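PDB 2PT5: shikimate kinase from Aquifex aeolicus, which catalyses the ATP-dependent phosphorylation of the 3-hydroxyl group of shikimate, the fifth step of the pathway to chorismate and the aromatic amino acids. Local coordinates for residues A[1-14]-A[67-81]. Residues are numbered along the deposited sequence; the frame is centred on the assembly and turned at random.
Sequences MRIYLIGFMCSGKS and SEKENVVISTGGGLG
Tyr4 lays its ring alongside Ile74, the two side chains pointing the same way, with CE2 of Tyr4 3.7 Å from CD1 of Ile74. A tyrosine suits this site because its carbons pack on Ile74 and on Met90 of helix 84-91 while its para hydroxyl reaches Ser67: Ser67 OG lies at the ring's edge, in its plane, and accepts from Tyr4 OH at 2.8 Å; Ser67 OG is also hydrogen-bonded to Leu63 O. On the other side of the sheet Leu5 CG packs against Val73 CG1 at 4.2 Å, and the same face packs under helix 13-24, Ile3 against Leu20 and Leu24, Val73 against Ser21. Strands 2-6 and 72-75, neighbours in the five-stranded parallel sheet of this P-loop kinase, are joined by nearly straight bonds such as Ile3 N to Val72 O.

Arg2, extended from CG to NE, reaches the loop before strand 72-75, where NE donates a hydrogen bond to Lys69 O at 2.7 Å and a weak one to Ser67 O, while NH1 binds Arg93 O. A leucine here would fill part of the space but would probably leave Lys69 O and Arg93 O without these donors and the loop less firmly tied to the sheet.

At the other end Thr76 turns OG1 between its backbone N and carbonyl carbon (chi1 61°), which sets OG1 where it joins N in donating to Leu5 O. Lys13, of the predicted ATP site, bends at chi3 (-62°) and brings NZ to Thr76 O at 2.5 Å and to Gly7 O at 2.9 Å, above that carbonyl's plane. Water 1 links Gly7 N, Thr76 OG1 and Gly77 O. A long, flexible lysine suits this place: two main-chain acceptors hold its NZ between the loops after strands 2-6 and 72-75, the latter leading to Gly78, a predicted substrate-binding residue.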
loop_
_atom_site.group_PDB
_atom_site.type_symbol
_atom_site.label_atom_id
_atom_site.label_comp_id
_atom_site.label_asym_id
_atom_site.label_seq_id
_atom_site.Cartn_x
_atom_site.Cartn_y
_atom_site.Cartn_z
HETATM N N MSE A 1 11.301 2.165 14.482
HETATM C CA MSE A 1 10.298 1.186 13.983
HETATM C C MSE A 1 9.794 1.568 12.603
HETATM O O MSE A 1 9.494 2.730 12.337
HETATM C CB MSE A 1 9.124 1.121 14.942
HETATM C CG MSE A 1 8.490 2.467 15.163
HETATM SE SE MSE A 1 7.083 2.345 16.440
HETATM C CE MSE A 1 6.846 4.237 16.786
ATOM N N ARG A 2 9.711 0.577 11.725
ATOM C CA ARG A 2 9.239 0.790 10.365
ATOM C C ARG A 2 7.935 0.030 10.196
ATOM O O ARG A 2 7.867 -1.162 10.483
ATOM C CB ARG A 2 10.269 0.281 9.351
ATOM C CG ARG A 2 11.660 0.861 9.545
ATOM C CD ARG A 2 12.564 0.517 8.383
ATOM N NE ARG A 2 13.930 0.987 8.598
ATOM C CZ ARG A 2 14.855 0.324 9.284
ATOM N NH1 ARG A 2 14.572 -0.853 9.831
ATOM N NH2 ARG A 2 16.066 0.838 9.418
ATOM N N ILE A 3 6.904 0.724 9.731
ATOM C CA ILE A 3 5.599 0.105 9.537
ATOM C C ILE A 3 5.154 0.251 8.087
ATOM O O ILE A 3 5.015 1.364 7.573
ATOM C CB ILE A 3 4.551 0.754 10.448
ATOM C CG1 ILE A 3 4.953 0.566 11.915
ATOM C CG2 ILE A 3 3.181 0.149 10.178
ATOM C CD1 ILE A 3 4.147 1.435 12.868
ATOM N N TYR A 4 4.918 -0.873 7.426
ATOM C CA TYR A 4 4.497 -0.822 6.034
ATOM C C TYR A 4 3.026 -1.146 5.861
ATOM O O TYR A 4 2.535 -2.134 6.407
ATOM C CB TYR A 4 5.331 -1.790 5.193
ATOM C CG TYR A 4 6.819 -1.538 5.275
ATOM C CD1 TYR A 4 7.603 -2.179 6.232
ATOM C CD2 TYR A 4 7.443 -0.651 4.394
ATOM C CE1 TYR A 4 8.984 -1.943 6.311
ATOM C CE2 TYR A 4 8.819 -0.404 4.465
ATOM C CZ TYR A 4 9.585 -1.057 5.425
ATOM O OH TYR A 4 10.950 -0.825 5.496
ATOM N N LEU A 5 2.325 -0.316 5.095
ATOM C CA LEU A 5 0.907 -0.548 4.846
ATOM C C LEU A 5 0.751 -1.061 3.421
ATOM O O LEU A 5 1.255 -0.456 2.486
ATOM C CB LEU A 5 0.104 0.742 5.026
ATOM C CG LEU A 5 0.197 1.445 6.385
ATOM C CD1 LEU A 5 -0.783 2.607 6.401
ATOM C CD2 LEU A 5 -0.099 0.472 7.519
ATOM N N ILE A 6 0.057 -2.183 3.260
ATOM C CA ILE A 6 -0.135 -2.755 1.937
ATOM C C ILE A 6 -1.602 -3.077 1.707
ATOM O O ILE A 6 -2.371 -3.231 2.657
ATOM C CB ILE A 6 0.722 -4.039 1.759
ATOM C CG1 ILE A 6 0.155 -5.185 2.602
ATOM C CG2 ILE A 6 2.149 -3.767 2.199
ATOM C CD1 ILE A 6 1.003 -6.461 2.565
ATOM N N GLY A 7 -1.987 -3.169 0.440
ATOM C CA GLY A 7 -3.365 -3.472 0.104
ATOM C C GLY A 7 -3.752 -2.743 -1.167
ATOM O O GLY A 7 -2.916 -2.069 -1.784
ATOM N N PHE A 8 -5.018 -2.854 -1.558
ATOM C CA PHE A 8 -5.469 -2.192 -2.772
ATOM C C PHE A 8 -5.534 -0.671 -2.602
ATOM O O PHE A 8 -5.646 -0.146 -1.487
ATOM C CB PHE A 8 -6.830 -2.753 -3.226
ATOM C CG PHE A 8 -6.801 -4.228 -3.534
ATOM C CD1 PHE A 8 -7.226 -5.165 -2.588
ATOM C CD2 PHE A 8 -6.299 -4.688 -4.749
ATOM C CE1 PHE A 8 -7.151 -6.542 -2.846
ATOM C CE2 PHE A 8 -6.220 -6.060 -5.018
ATOM C CZ PHE A 8 -6.649 -6.989 -4.060
HETATM N N MSE A 9 -5.450 0.018 -3.733
HETATM C CA MSE A 9 -5.474 1.475 -3.794
HETATM C C MSE A 9 -6.601 2.136 -3.002
HETATM O O MSE A 9 -6.415 3.193 -2.399
HETATM C CB MSE A 9 -5.562 1.906 -5.259
HETATM C CG MSE A 9 -5.999 3.344 -5.478
HETATM SE SE MSE A 9 -7.375 3.435 -6.852
HETATM C CE MSE A 9 -8.929 3.639 -5.718
ATOM N N CYS A 10 -7.773 1.514 -3.003
ATOM C CA CYS A 10 -8.916 2.076 -2.304
ATOM C C CYS A 10 -9.114 1.502 -0.904
ATOM O O CYS A 10 -10.242 1.457 -0.411
ATOM C CB CYS A 10 -10.177 1.833 -3.137
ATOM S SG CYS A 10 -10.386 0.074 -3.582
ATOM N N SER A 11 -8.041 1.067 -0.254
ATOM C CA SER A 11 -8.190 0.499 1.080
ATOM C C SER A 11 -7.857 1.500 2.192
ATOM O O SER A 11 -7.835 1.143 3.367
ATOM C CB SER A 11 -7.338 -0.773 1.226
ATOM O OG SER A 11 -5.967 -0.498 1.038
ATOM N N GLY A 12 -7.610 2.752 1.816
ATOM C CA GLY A 12 -7.297 3.778 2.798
ATOM C C GLY A 12 -5.893 3.761 3.386
ATOM O O GLY A 12 -5.678 4.263 4.491
ATOM N N LYS A 13 -4.937 3.190 2.658
ATOM C CA LYS A 13 -3.557 3.122 3.129
ATOM C C LYS A 13 -2.988 4.501 3.458
ATOM O O LYS A 13 -2.413 4.711 4.527
ATOM C CB LYS A 13 -2.668 2.457 2.077
ATOM C CG LYS A 13 -2.927 0.981 1.870
ATOM C CD LYS A 13 -2.170 0.473 0.663
ATOM C CE LYS A 13 -2.641 1.183 -0.613
ATOM N NZ LYS A 13 -1.929 0.685 -1.815
ATOM N N SER A 14 -3.147 5.435 2.532
ATOM C CA SER A 14 -2.641 6.791 2.712
ATOM C C SER A 14 -3.251 7.502 3.931
ATOM O O SER A 14 -2.527 8.071 4.748
ATOM C CB SER A 14 -2.904 7.612 1.445
ATOM O OG SER A 14 -2.281 8.882 1.522
ATOM N N SER A 67 13.152 3.428 3.493
ATOM C CA SER A 67 13.413 2.481 4.573
ATOM C C SER A 67 14.744 2.697 5.289
ATOM O O SER A 67 15.100 1.923 6.178
ATOM C CB SER A 67 13.353 1.052 4.041
ATOM O OG SER A 67 12.067 0.769 3.522
ATOM N N GLU A 68 15.492 3.721 4.893
ATOM C CA GLU A 68 16.748 4.004 5.574
ATOM C C GLU A 68 16.373 4.599 6.926
ATOM O O GLU A 68 17.091 4.432 7.914
ATOM C CB GLU A 68 17.609 4.980 4.768
ATOM C CG GLU A 68 18.305 4.317 3.584
ATOM C CD GLU A 68 19.251 3.201 4.013
ATOM O OE1 GLU A 68 20.323 3.516 4.569
ATOM O OE2 GLU A 68 18.922 2.011 3.802
ATOM N N LYS A 69 15.223 5.271 6.965
ATOM C CA LYS A 69 14.722 5.865 8.200
ATOM C C LYS A 69 14.347 4.713 9.123
ATOM O O LYS A 69 13.774 3.723 8.675
ATOM C CB LYS A 69 13.475 6.712 7.925
ATOM C CG LYS A 69 13.655 7.792 6.863
ATOM C CD LYS A 69 12.306 8.383 6.459
ATOM C CE LYS A 69 12.404 9.219 5.188
ATOM N NZ LYS A 69 13.194 10.465 5.406
ATOM N N GLU A 70 14.669 4.829 10.406
ATOM C CA GLU A 70 14.333 3.769 11.352
ATOM C C GLU A 70 12.899 3.874 11.867
ATOM O O GLU A 70 12.281 2.873 12.209
ATOM C CB GLU A 70 15.305 3.775 12.533
ATOM C CG GLU A 70 16.641 3.123 12.237
ATOM C CD GLU A 70 17.604 3.237 13.396
ATOM O OE1 GLU A 70 17.133 3.299 14.553
ATOM O OE2 GLU A 70 18.829 3.251 13.150
ATOM N N ASN A 71 12.370 5.090 11.919
ATOM C CA ASN A 71 11.013 5.302 12.398
ATOM C C ASN A 71 10.216 5.978 11.295
ATOM O O ASN A 71 10.471 7.136 10.946
ATOM C CB ASN A 71 11.049 6.171 13.648
ATOM C CG ASN A 71 11.940 5.588 14.722
ATOM O OD1 ASN A 71 11.603 4.576 15.338
ATOM N ND2 ASN A 71 13.095 6.210 14.939
ATOM N N VAL A 72 9.243 5.256 10.747
ATOM C CA VAL A 72 8.453 5.797 9.652
ATOM C C VAL A 72 7.312 4.852 9.282
ATOM O O VAL A 72 7.396 3.637 9.506
ATOM C CB VAL A 72 9.359 5.994 8.405
ATOM C CG1 VAL A 72 9.776 4.627 7.856
ATOM C CG2 VAL A 72 8.653 6.830 7.342
ATOM N N VAL A 73 6.237 5.422 8.749
ATOM C CA VAL A 73 5.101 4.637 8.288
ATOM C C VAL A 73 5.133 4.862 6.792
ATOM O O VAL A 73 5.117 6.011 6.324
ATOM C CB VAL A 73 3.769 5.155 8.832
ATOM C CG1 VAL A 73 2.618 4.352 8.233
ATOM C CG2 VAL A 73 3.755 5.064 10.347
ATOM N N ILE A 74 5.208 3.774 6.039
ATOM C CA ILE A 74 5.261 3.859 4.590
ATOM C C ILE A 74 4.084 3.126 3.967
ATOM O O ILE A 74 3.904 1.933 4.218
ATOM C CB ILE A 74 6.557 3.219 4.060
ATOM C CG1 ILE A 74 7.770 4.003 4.559
ATOM C CG2 ILE A 74 6.537 3.163 2.551
ATOM C CD1 ILE A 74 9.073 3.243 4.384
ATOM N N SER A 75 3.280 3.842 3.178
ATOM C CA SER A 75 2.150 3.237 2.481
ATOM C C SER A 75 2.717 2.845 1.118
ATOM O O SER A 75 3.557 3.557 0.566
ATOM C CB SER A 75 0.991 4.234 2.318
ATOM O OG SER A 75 1.410 5.405 1.631
ATOM N N THR A 76 2.282 1.706 0.592
ATOM C CA THR A 76 2.782 1.218 -0.691
ATOM C C THR A 76 1.704 1.216 -1.776
ATOM O O THR A 76 0.513 1.289 -1.482
ATOM C CB THR A 76 3.342 -0.213 -0.538
ATOM O OG1 THR A 76 2.293 -1.091 -0.109
ATOM C CG2 THR A 76 4.459 -0.243 0.504
ATOM N N GLY A 77 2.124 1.136 -3.032
ATOM C CA GLY A 77 1.160 1.123 -4.122
ATOM C C GLY A 77 0.541 -0.252 -4.276
ATOM O O GLY A 77 1.012 -1.208 -3.665
ATOM N N GLY A 78 -0.508 -0.362 -5.089
ATOM C CA GLY A 78 -1.161 -1.649 -5.282
ATOM C C GLY A 78 -0.223 -2.770 -5.707
ATOM O O GLY A 78 -0.216 -3.851 -5.108
ATOM N N GLY A 79 0.576 -2.501 -6.733
ATOM C CA GLY A 79 1.503 -3.491 -7.251
ATOM C C GLY A 79 2.685 -3.776 -6.353
ATOM O O GLY A 79 3.070 -4.936 -6.162
ATOM N N LEU A 80 3.267 -2.723 -5.791
ATOM C CA LEU A 80 4.423 -2.890 -4.910
ATOM C C LEU A 80 4.099 -3.823 -3.744
ATOM O O LEU A 80 4.886 -4.704 -3.410
ATOM C CB LEU A 80 4.889 -1.530 -4.377
ATOM C CG LEU A 80 6.253 -1.540 -3.683
ATOM C CD1 LEU A 80 7.311 -2.041 -4.653
ATOM C CD2 LEU A 80 6.589 -0.132 -3.192
ATOM N N GLY A 81 2.937 -3.629 -3.125
ATOM C CA GLY A 81 2.561 -4.481 -2.009
ATOM C C GLY A 81 2.313 -5.919 -2.434
ATOM O O GLY A 81 2.333 -6.834 -1.616
HETATM O O HOH W 1 0.019 -2.277 -1.387
#